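Local coordinates for PTS system, IIA component (PDB 5T3U), which probably relays phosphoryl groups as the mannose-type IIA component of the sugar phosphotransferase system associated with fucose utilization in Streptococcus pneumoniae, at residues A[35-43]-A[57-68]; A[99-110]-A[123-131]. All coordinates share one frame; numbering follows the deposited sequence.

Interaction 1. Residues A[35-43]-A[57-68]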
loop_
_atom_site.group_PDB
_atom_site.type_symbol
_atom_site.label_atom_id
_atom_site.label_comp_id
_atom_site.label_asym_id
_atom_site.label_seq_id
_atom_site.Cartn_x
_atom_site.Cartn_y
_atom_site.Cartn_z
ATOM N N THR A 35 15.700 -10.661 -5.153
ATOM C CA THR A 35 17.080 -10.223 -4.912
ATOM C C THR A 35 17.317 -8.764 -5.340
ATOM O O THR A 35 16.572 -8.191 -6.147
ATOM C CB THR A 35 18.109 -11.122 -5.628
ATOM O OG1 THR A 35 17.873 -11.060 -7.036
ATOM C CG2 THR A 35 17.987 -12.619 -5.165
ATOM N N ASN A 36 18.394 -8.216 -4.800
ATOM C CA ASN A 36 18.842 -6.835 -4.921
ATOM C C ASN A 36 19.146 -6.320 -6.334
ATOM O O ASN A 36 19.103 -5.132 -6.582
ATOM C CB ASN A 36 20.148 -6.732 -4.111
ATOM C CG ASN A 36 20.264 -5.448 -3.382
ATOM O OD1 ASN A 36 19.256 -4.845 -2.993
ATOM N ND2 ASN A 36 21.511 -5.007 -3.154
ATOM N N ASP A 37 19.490 -7.205 -7.251
ATOM C CA ASP A 37 19.700 -6.791 -8.626
ATOM C C ASP A 37 18.378 -6.645 -9.387
ATOM O O ASP A 37 18.401 -6.248 -10.545
ATOM C CB ASP A 37 20.616 -7.785 -9.366
ATOM C CG ASP A 37 20.073 -9.199 -9.337
ATOM O OD1 ASP A 37 19.343 -9.532 -8.381
ATOM O OD2 ASP A 37 20.382 -9.993 -10.257
ATOM N N ARG A 38 17.243 -7.008 -8.773
ATOM C CA ARG A 38 15.925 -6.877 -9.449
ATOM C C ARG A 38 14.950 -5.962 -8.713
ATOM O O ARG A 38 14.154 -5.277 -9.333
ATOM C CB ARG A 38 15.229 -8.235 -9.626
ATOM C CG ARG A 38 16.036 -9.305 -10.282
ATOM C CD ARG A 38 16.508 -8.915 -11.681
ATOM N NE ARG A 38 15.437 -8.476 -12.591
ATOM C CZ ARG A 38 14.661 -9.286 -13.313
ATOM N NH1 ARG A 38 14.785 -10.604 -13.227
ATOM N NH2 ARG A 38 13.733 -8.776 -14.127
ATOM N N VAL A 39 14.984 -5.987 -7.388
ATOM C CA VAL A 39 14.032 -5.246 -6.557
ATOM C C VAL A 39 14.703 -4.666 -5.349
ATOM O O VAL A 39 15.508 -5.338 -4.668
ATOM C CB VAL A 39 12.830 -6.144 -6.073
ATOM C CG1 VAL A 39 11.811 -5.301 -5.280
ATOM C CG2 VAL A 39 12.145 -6.823 -7.263
ATOM N N ARG A 40 14.389 -3.398 -5.095
ATOM C CA ARG A 40 14.919 -2.691 -3.920
ATOM C C ARG A 40 13.856 -1.839 -3.262
ATOM O O ARG A 40 12.884 -1.442 -3.905
ATOM C CB ARG A 40 16.105 -1.795 -4.331
ATOM C CG ARG A 40 17.350 -2.624 -4.682
ATOM C CD ARG A 40 18.546 -1.706 -4.953
ATOM N NE ARG A 40 19.564 -2.441 -5.699
ATOM C CZ ARG A 40 20.802 -1.999 -5.916
ATOM N NH1 ARG A 40 21.191 -0.822 -5.426
ATOM N NH2 ARG A 40 21.652 -2.759 -6.600
ATOM N N THR A 41 14.061 -1.519 -1.991
ATOM C CA THR A 41 13.199 -0.544 -1.348
ATOM C C THR A 41 13.998 0.604 -0.751
ATOM O O THR A 41 15.180 0.455 -0.447
ATOM C CB THR A 41 12.342 -1.185 -0.227
ATOM O OG1 THR A 41 13.182 -1.549 0.872
ATOM C CG2 THR A 41 11.624 -2.407 -0.757
ATOM N N LEU A 42 13.338 1.737 -0.546
ATOM C CA LEU A 42 13.970 2.845 0.168
ATOM C C LEU A 42 12.915 3.580 0.972
ATOM O O LEU A 42 11.883 3.952 0.430
ATOM C CB LEU A 42 14.622 3.802 -0.839
ATOM C CG LEU A 42 15.545 4.897 -0.305
ATOM C CD1 LEU A 42 16.733 4.260 0.462
ATOM C CD2 LEU A 42 16.061 5.743 -1.508
ATOM N N GLY A 43 13.187 3.805 2.258
ATOM C CA GLY A 43 12.300 4.585 3.102
ATOM C C GLY A 43 12.954 5.871 3.576
ATOM O O GLY A 43 14.094 5.854 4.009
ATOM N N PHE A 57 18.521 7.532 -3.177
ATOM C CA PHE A 57 17.508 7.297 -4.203
ATOM C C PHE A 57 18.097 7.192 -5.612
ATOM O O PHE A 57 17.830 6.235 -6.341
ATOM C CB PHE A 57 16.402 8.379 -4.172
ATOM C CG PHE A 57 15.271 8.081 -5.113
ATOM C CD1 PHE A 57 14.142 7.415 -4.671
ATOM C CD2 PHE A 57 15.364 8.406 -6.454
ATOM C CE1 PHE A 57 13.107 7.085 -5.565
ATOM C CE2 PHE A 57 14.351 8.086 -7.346
ATOM C CZ PHE A 57 13.214 7.413 -6.886
ATOM N N LYS A 58 18.876 8.208 -5.998
ATOM C CA LYS A 58 19.520 8.237 -7.299
ATOM C C LYS A 58 20.359 6.986 -7.491
ATOM O O LYS A 58 20.266 6.332 -8.516
ATOM C CB LYS A 58 20.366 9.514 -7.464
ATOM C CG LYS A 58 21.159 9.604 -8.793
ATOM C CD LYS A 58 22.127 10.822 -8.775
ATOM C CE LYS A 58 22.749 11.106 -10.162
ATOM N NZ LYS A 58 23.455 9.889 -10.714
ATOM N N ASN A 59 21.167 6.659 -6.493
ATOM C CA ASN A 59 22.011 5.460 -6.511
ATOM C C ASN A 59 21.252 4.149 -6.660
ATOM O O ASN A 59 21.697 3.264 -7.385
ATOM C CB ASN A 59 22.899 5.415 -5.241
ATOM C CG ASN A 59 24.094 6.367 -5.319
ATOM O OD1 ASN A 59 24.410 6.919 -6.382
ATOM N ND2 ASN A 59 24.772 6.558 -4.187
ATOM N N GLN A 60 20.109 4.007 -5.979
ATOM C CA GLN A 60 19.259 2.798 -6.144
ATOM C C GLN A 60 18.762 2.640 -7.581
ATOM O O GLN A 60 18.785 1.521 -8.125
ATOM C CB GLN A 60 18.041 2.796 -5.190
ATOM C CG GLN A 60 18.366 2.842 -3.712
ATOM C CD GLN A 60 18.864 1.522 -3.188
ATOM O OE1 GLN A 60 19.979 1.093 -3.512
ATOM N NE2 GLN A 60 18.036 0.854 -2.349
ATOM N N VAL A 61 18.311 3.732 -8.202
ATOM C CA VAL A 61 17.801 3.628 -9.580
ATOM C C VAL A 61 18.946 3.320 -10.571
ATOM O O VAL A 61 18.814 2.427 -11.418
ATOM C CB VAL A 61 17.007 4.862 -10.051
ATOM C CG1 VAL A 61 16.634 4.729 -11.537
ATOM C CG2 VAL A 61 15.730 5.072 -9.231
ATOM N N ASP A 62 20.065 4.049 -10.444
ATOM C CA ASP A 62 21.248 3.844 -11.295
ATOM C C ASP A 62 21.744 2.407 -11.226
ATOM O O ASP A 62 21.990 1.773 -12.255
ATOM C CB ASP A 62 22.392 4.781 -10.867
ATOM C CG ASP A 62 22.123 6.239 -11.195
ATOM O OD1 ASP A 62 21.240 6.532 -12.032
ATOM O OD2 ASP A 62 22.825 7.112 -10.632
ATOM N N GLU A 63 21.880 1.885 -10.019
ATOM C CA GLU A 63 22.357 0.515 -9.850
ATOM C C GLU A 63 21.414 -0.556 -10.387
ATOM O O GLU A 63 21.848 -1.590 -10.893
ATOM C CB GLU A 63 22.745 0.255 -8.399
ATOM C CG GLU A 63 24.054 0.950 -8.057
ATOM C CD GLU A 63 24.289 1.088 -6.567
ATOM O OE1 GLU A 63 24.845 2.139 -6.176
ATOM O OE2 GLU A 63 23.925 0.165 -5.795
ATOM N N LEU A 64 20.118 -0.286 -10.328
ATOM C CA LEU A 64 19.142 -1.197 -10.885
ATOM C C LEU A 64 19.264 -1.158 -12.402
ATOM O O LEU A 64 19.117 -2.185 -13.055
ATOM C CB LEU A 64 17.723 -0.877 -10.366
ATOM C CG LEU A 64 17.391 -1.452 -8.965
ATOM C CD1 LEU A 64 16.044 -0.931 -8.413
ATOM C CD2 LEU A 64 17.407 -3.004 -8.943
ATOM N N LEU A 65 19.560 0.010 -12.965
ATOM C CA LEU A 65 19.776 0.114 -14.423
ATOM C C LEU A 65 21.036 -0.598 -14.950
ATOM O O LEU A 65 21.131 -0.885 -16.175
ATOM C CB LEU A 65 19.694 1.568 -14.933
ATOM C CG LEU A 65 18.323 2.269 -14.936
ATOM C CD1 LEU A 65 18.498 3.804 -14.983
ATOM C CD2 LEU A 65 17.406 1.775 -16.065
ATOM N N ASP A 66 21.972 -0.919 -14.058
ATOM C CA ASP A 66 23.137 -1.700 -14.473
ATOM C C ASP A 66 22.750 -3.126 -14.810
ATOM O O ASP A 66 23.477 -3.787 -15.544
ATOM C CB ASP A 66 24.230 -1.752 -13.404
ATOM C CG ASP A 66 24.854 -0.415 -13.134
ATOM O OD1 ASP A 66 24.978 0.407 -14.069
ATOM O OD2 ASP A 66 25.234 -0.181 -11.954
ATOM N N SER A 67 21.616 -3.589 -14.248
ATOM C CA SER A 67 21.169 -4.992 -14.324
ATOM C C SER A 67 19.838 -5.190 -15.002
ATOM O O SER A 67 19.384 -6.327 -15.144
ATOM C CB SER A 67 20.976 -5.561 -12.912
ATOM O OG SER A 67 22.207 -5.694 -12.253
ATOM N N ASN A 68 19.179 -4.100 -15.365
ATOM C CA ASN A 68 17.847 -4.199 -15.939
ATOM C C ASN A 68 17.773 -3.178 -17.030
ATOM O O ASN A 68 18.368 -2.127 -16.886
ATOM C CB ASN A 68 16.767 -3.871 -14.873
ATOM C CG ASN A 68 16.786 -4.812 -13.709
ATOM O OD1 ASN A 68 17.416 -4.535 -12.685
ATOM N ND2 ASN A 68 16.118 -5.935 -13.850
HETATM O O HOH W 1 18.804 -2.143 -1.251
HETATM O O HOH W 2 24.419 -2.648 -6.877
#
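The carbonyl of N36 rests on the L64 side chain, O to CD2 3.6 Å, and the same methyl lies close to D37 O. The backbone of D37 also meets the turn after the helix, its O 3.6 Å from S67 CB. R38 starts out away from helix 50-65, but its chain bends back at chi2 and chi3, and its guanidinium pairs with D115 and lies against Y114. R40 carries the contact. Its chain runs straight from CG to NE alongside L64, and N36 O holds R40 NE at 2.9 Å. R40 NH1 donates twice, to Q60 OE1 at 3.0 Å and, almost straight (176°), to E63 OE2 at 2.9 Å in a salt bridge. Both acceptors lie in the guanidinium plane, although each is met from above its own flat group. A water joins NH2 to E63 OE2, so three polar groups and this water fix the guanidinium's rotation. Q60, bent at chi2 (-75°), also sends NE2 weakly to T41 O. Farther along, L42 CD2 presses on the helix backbone at F57 CA, 3.4 Å away. Strand 39-43 and helical residues 57-65 run antiparallel (176°), within the first half of a beta-alpha-beta crossover from strand 39-44 through helix 50-65 to parallel strand 68-75 of the alpha/beta fold.

Interaction 2. Residues A[99-110]-A[123-131]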
loop_
_atom_site.group_PDB
_atom_site.type_symbol
_atom_site.label_atom_id
_atom_site.label_comp_id
_atom_site.label_asym_id
_atom_site.label_seq_id
_atom_site.Cartn_x
_atom_site.Cartn_y
_atom_site.Cartn_z
ATOM N N VAL A 99 5.269 5.254 -10.896
ATOM C CA VAL A 99 3.838 5.039 -10.608
ATOM C C VAL A 99 3.635 5.315 -9.126
ATOM O O VAL A 99 4.293 4.710 -8.280
ATOM C CB VAL A 99 3.342 3.618 -11.006
ATOM C CG1 VAL A 99 1.842 3.449 -10.725
ATOM C CG2 VAL A 99 3.598 3.360 -12.484
ATOM N N THR A 100 2.755 6.264 -8.813
ATOM C CA THR A 100 2.563 6.622 -7.421
ATOM C C THR A 100 1.276 5.998 -6.833
ATOM O O THR A 100 0.487 5.415 -7.567
ATOM C CB THR A 100 2.622 8.165 -7.170
ATOM O OG1 THR A 100 2.694 8.388 -5.761
ATOM C CG2 THR A 100 1.394 8.851 -7.677
ATOM N N GLY A 101 1.084 6.112 -5.519
ATOM C CA GLY A 101 -0.135 5.573 -4.891
ATOM C C GLY A 101 -0.263 4.055 -4.966
ATOM O O GLY A 101 -1.386 3.521 -4.922
ATOM N N PHE A 102 0.874 3.346 -5.043
ATOM C CA PHE A 102 0.862 1.895 -5.244
ATOM C C PHE A 102 0.188 1.099 -4.123
ATOM O O PHE A 102 0.160 1.530 -2.957
ATOM C CB PHE A 102 2.289 1.342 -5.483
ATOM C CG PHE A 102 3.130 1.186 -4.230
ATOM C CD1 PHE A 102 3.969 2.214 -3.799
ATOM C CD2 PHE A 102 3.127 -0.004 -3.518
ATOM C CE1 PHE A 102 4.770 2.067 -2.631
ATOM C CE2 PHE A 102 3.903 -0.159 -2.361
ATOM C CZ PHE A 102 4.736 0.881 -1.923
ATOM N N ASN A 103 -0.288 -0.087 -4.479
ATOM C CA ASN A 103 -0.884 -1.012 -3.531
ATOM C C ASN A 103 -0.237 -2.397 -3.706
ATOM O O ASN A 103 0.660 -2.566 -4.529
ATOM C CB ASN A 103 -2.424 -1.037 -3.683
ATOM C CG ASN A 103 -2.871 -1.391 -5.082
ATOM O OD1 ASN A 103 -2.042 -1.751 -5.930
ATOM N ND2 ASN A 103 -4.189 -1.300 -5.344
ATOM N N ILE A 104 -0.637 -3.371 -2.897
ATOM C CA ILE A 104 -0.024 -4.701 -2.992
ATOM C C ILE A 104 -0.301 -5.327 -4.371
ATOM O O ILE A 104 0.604 -5.848 -4.992
ATOM C CB ILE A 104 -0.415 -5.593 -1.780
ATOM C CG1 ILE A 104 0.507 -5.277 -0.614
ATOM C CG2 ILE A 104 -0.398 -7.139 -2.106
ATOM C CD1 ILE A 104 1.961 -5.691 -0.799
ATOM N N PRO A 105 -1.541 -5.222 -4.887
ATOM C CA PRO A 105 -1.782 -5.802 -6.229
ATOM C C PRO A 105 -0.849 -5.306 -7.352
ATOM O O PRO A 105 -0.411 -6.125 -8.173
ATOM C CB PRO A 105 -3.223 -5.390 -6.520
ATOM C CG PRO A 105 -3.871 -5.378 -5.137
ATOM C CD PRO A 105 -2.805 -4.749 -4.273
ATOM N N LEU A 106 -0.563 -3.998 -7.406
ATOM C CA LEU A 106 0.432 -3.469 -8.346
ATOM C C LEU A 106 1.814 -4.094 -8.139
ATOM O O LEU A 106 2.433 -4.598 -9.099
ATOM C CB LEU A 106 0.537 -1.939 -8.237
ATOM C CG LEU A 106 1.450 -1.228 -9.294
ATOM C CD1 LEU A 106 1.103 -1.554 -10.738
ATOM C CD2 LEU A 106 1.384 0.282 -9.088
ATOM N N LEU A 107 2.304 -4.074 -6.892
ATOM C CA LEU A 107 3.655 -4.573 -6.604
ATOM C C LEU A 107 3.771 -6.052 -6.972
ATOM O O LEU A 107 4.680 -6.443 -7.702
ATOM C CB LEU A 107 4.083 -4.306 -5.141
ATOM C CG LEU A 107 5.508 -4.807 -4.782
ATOM C CD1 LEU A 107 6.603 -4.294 -5.775
ATOM C CD2 LEU A 107 5.882 -4.474 -3.314
ATOM N N VAL A 108 2.826 -6.871 -6.507
ATOM C CA VAL A 108 2.781 -8.285 -6.871
ATOM C C VAL A 108 2.801 -8.534 -8.375
ATOM O O VAL A 108 3.556 -9.376 -8.845
ATOM C CB VAL A 108 1.534 -8.992 -6.251
ATOM C CG1 VAL A 108 1.356 -10.407 -6.870
ATOM C CG2 VAL A 108 1.698 -9.072 -4.746
ATOM N N GLU A 109 1.957 -7.823 -9.123
ATOM C CA GLU A 109 1.885 -8.017 -10.562
ATOM C C GLU A 109 3.189 -7.617 -11.269
ATOM O O GLU A 109 3.623 -8.286 -12.207
ATOM C CB GLU A 109 0.727 -7.180 -11.144
ATOM C CG GLU A 109 0.672 -7.157 -12.682
ATOM C CD GLU A 109 0.663 -8.560 -13.316
ATOM O OE1 GLU A 109 0.084 -9.509 -12.723
ATOM O OE2 GLU A 109 1.243 -8.715 -14.419
ATOM N N LEU A 110 3.769 -6.485 -10.863
ATOM C CA LEU A 110 5.043 -6.045 -11.448
ATOM C C LEU A 110 6.157 -7.040 -11.140
ATOM O O LEU A 110 6.986 -7.339 -12.021
ATOM C CB LEU A 110 5.397 -4.634 -10.989
ATOM C CG LEU A 110 4.516 -3.548 -11.630
ATOM C CD1 LEU A 110 4.772 -2.135 -11.055
ATOM C CD2 LEU A 110 4.636 -3.570 -13.189
ATOM N N ILE A 123 -1.676 -2.811 -16.550
ATOM C CA ILE A 123 -1.278 -3.179 -15.183
ATOM C C ILE A 123 -1.733 -2.105 -14.201
ATOM O O ILE A 123 -2.348 -2.421 -13.192
ATOM C CB ILE A 123 0.242 -3.432 -15.080
ATOM C CG1 ILE A 123 0.580 -4.741 -15.818
ATOM C CG2 ILE A 123 0.702 -3.455 -13.605
ATOM C CD1 ILE A 123 2.023 -5.171 -15.730
ATOM N N VAL A 124 -1.471 -0.844 -14.526
ATOM C CA VAL A 124 -1.910 0.290 -13.689
ATOM C C VAL A 124 -3.450 0.347 -13.545
ATOM O O VAL A 124 -3.975 0.430 -12.432
ATOM C CB VAL A 124 -1.317 1.628 -14.169
ATOM C CG1 VAL A 124 -1.983 2.849 -13.432
ATOM C CG2 VAL A 124 0.215 1.613 -13.927
ATOM N N HIS A 125 -4.150 0.263 -14.671
ATOM C CA HIS A 125 -5.604 0.232 -14.695
ATOM C C HIS A 125 -6.131 -0.920 -13.819
ATOM O O HIS A 125 -7.045 -0.725 -13.026
ATOM C CB HIS A 125 -6.120 0.126 -16.147
ATOM C CG HIS A 125 -7.617 0.065 -16.259
ATOM N ND1 HIS A 125 -8.431 1.156 -16.027
ATOM C CD2 HIS A 125 -8.448 -0.957 -16.581
ATOM C CE1 HIS A 125 -9.695 0.809 -16.198
ATOM N NE2 HIS A 125 -9.732 -0.468 -16.532
ATOM N N ASN A 126 -5.548 -2.108 -13.941
ATOM C CA ASN A 126 -6.009 -3.225 -13.119
ATOM C C ASN A 126 -5.725 -3.023 -11.611
ATOM O O ASN A 126 -6.503 -3.465 -10.766
ATOM C CB ASN A 126 -5.390 -4.547 -13.577
ATOM C CG ASN A 126 -5.904 -5.028 -14.944
ATOM O OD1 ASN A 126 -6.934 -4.585 -15.467
ATOM N ND2 ASN A 126 -5.193 -5.989 -15.497
ATOM N N ALA A 127 -4.610 -2.379 -11.294
ATOM C CA ALA A 127 -4.254 -2.080 -9.909
ATOM C C ALA A 127 -5.215 -1.069 -9.280
ATOM O O ALA A 127 -5.537 -1.207 -8.089
ATOM C CB ALA A 127 -2.827 -1.566 -9.818
ATOM N N GLN A 128 -5.648 -0.064 -10.055
ATOM C CA GLN A 128 -6.710 0.867 -9.609
ATOM C C GLN A 128 -8.012 0.116 -9.296
ATOM O O GLN A 128 -8.636 0.361 -8.275
ATOM C CB GLN A 128 -7.002 1.968 -10.648
ATOM C CG GLN A 128 -5.820 2.912 -10.901
ATOM C CD GLN A 128 -6.053 3.829 -12.085
ATOM O OE1 GLN A 128 -6.788 3.477 -13.015
ATOM N NE2 GLN A 128 -5.410 5.008 -12.071
ATOM N N ASN A 129 -8.385 -0.817 -10.165
ATOM C CA ASN A 129 -9.601 -1.585 -10.005
ATOM C C ASN A 129 -9.503 -2.591 -8.885
ATOM O O ASN A 129 -10.523 -3.115 -8.472
ATOM C CB ASN A 129 -9.946 -2.329 -11.300
ATOM C CG ASN A 129 -10.590 -1.419 -12.365
ATOM O OD1 ASN A 129 -11.095 -0.328 -12.068
ATOM N ND2 ASN A 129 -10.582 -1.888 -13.613
ATOM N N SER A 130 -8.274 -2.910 -8.449
ATOM C CA SER A 130 -8.039 -3.787 -7.294
ATOM C C SER A 130 -8.245 -3.116 -5.922
ATOM O O SER A 130 -8.263 -3.797 -4.893
ATOM C CB SER A 130 -6.640 -4.338 -7.333
ATOM O OG SER A 130 -6.480 -5.233 -8.422
ATOM N N LEU A 131 -8.355 -1.798 -5.911
ATOM C CA LEU A 131 -8.743 -1.056 -4.724
ATOM C C LEU A 131 -10.258 -0.828 -4.783
ATOM O O LEU A 131 -10.739 -0.054 -5.618
ATOM C CB LEU A 131 -8.003 0.279 -4.670
ATOM C CG LEU A 131 -8.037 1.082 -3.351
ATOM C CD1 LEU A 131 -6.973 2.193 -3.365
ATOM C CD2 LEU A 131 -9.422 1.674 -3.075
#
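I123, A127 and S130 pack on L106, E109 and P105 in a buried helix-helix contact at the edge of the alpha/beta sandwich, where helix 120-129 lies against helix 104-112 close to edge strand 96-100 and the second subunit. The two short helical segments approach to 8.7 Å at a crossing angle of 145°, roughly antiparallel. A127, with only a methyl side chain, lies at the closest backbone approach, its CB 3.7 Å from L106 CB. One turn earlier on the same helix, I123 fills the contact. I123 CG2, anti to the backbone N, reaches L106 CD1 at a tight 3.5 Å, the two side chains crossing at about a right angle, while E109 CG and L110 CD2 close around the same methyl. L110 continues inward to I72 and L74 of the sheet. At the strand end, V99 CG1 meets V124 CG2 at 4.0 Å, tying helix 120-129 to strand 96-100, which pairs antiparallel with a strand of the second subunit and so extends the sheet across the dimer. P105 CB abuts S130 CB at 3.7 Å, beyond A127. N103 is the N-cap of helix 104-112. With chi1 at 57°, its CG stands between the backbone N and the carbonyl carbon, and N103 OD1 accepts the capping bond from L106 N at 3.1 Å. The other end of this buried amide is gripped as well: N103 ND2 donates to G101 O of the second subunit and, 3.1 Å away and nearly in its own amide plane, to A127 O.

The chain completes interaction 1 before it begins interaction 2. Their centres lie 20 Å apart on opposite sides of the chain's centre, and the nearest atoms stay about 5 Å from each other. Both rest on the same parallel sheet, ordered 39-44, 7-16, 68-75, 96-100, so they involve the two strands outermost within this chain. Helix 50-65 covers one face, against V71 and V73, whereas helix 104-112 covers the other, against I72 and L74. The turn after helix 104-112 returns to the first edge, where Y114 and D115 meet R38. Interaction 1 is made within one subunit, with no contact from the other chain, while interaction 2 is itself part of the dimer interface, where the sheet continues into the second subunit.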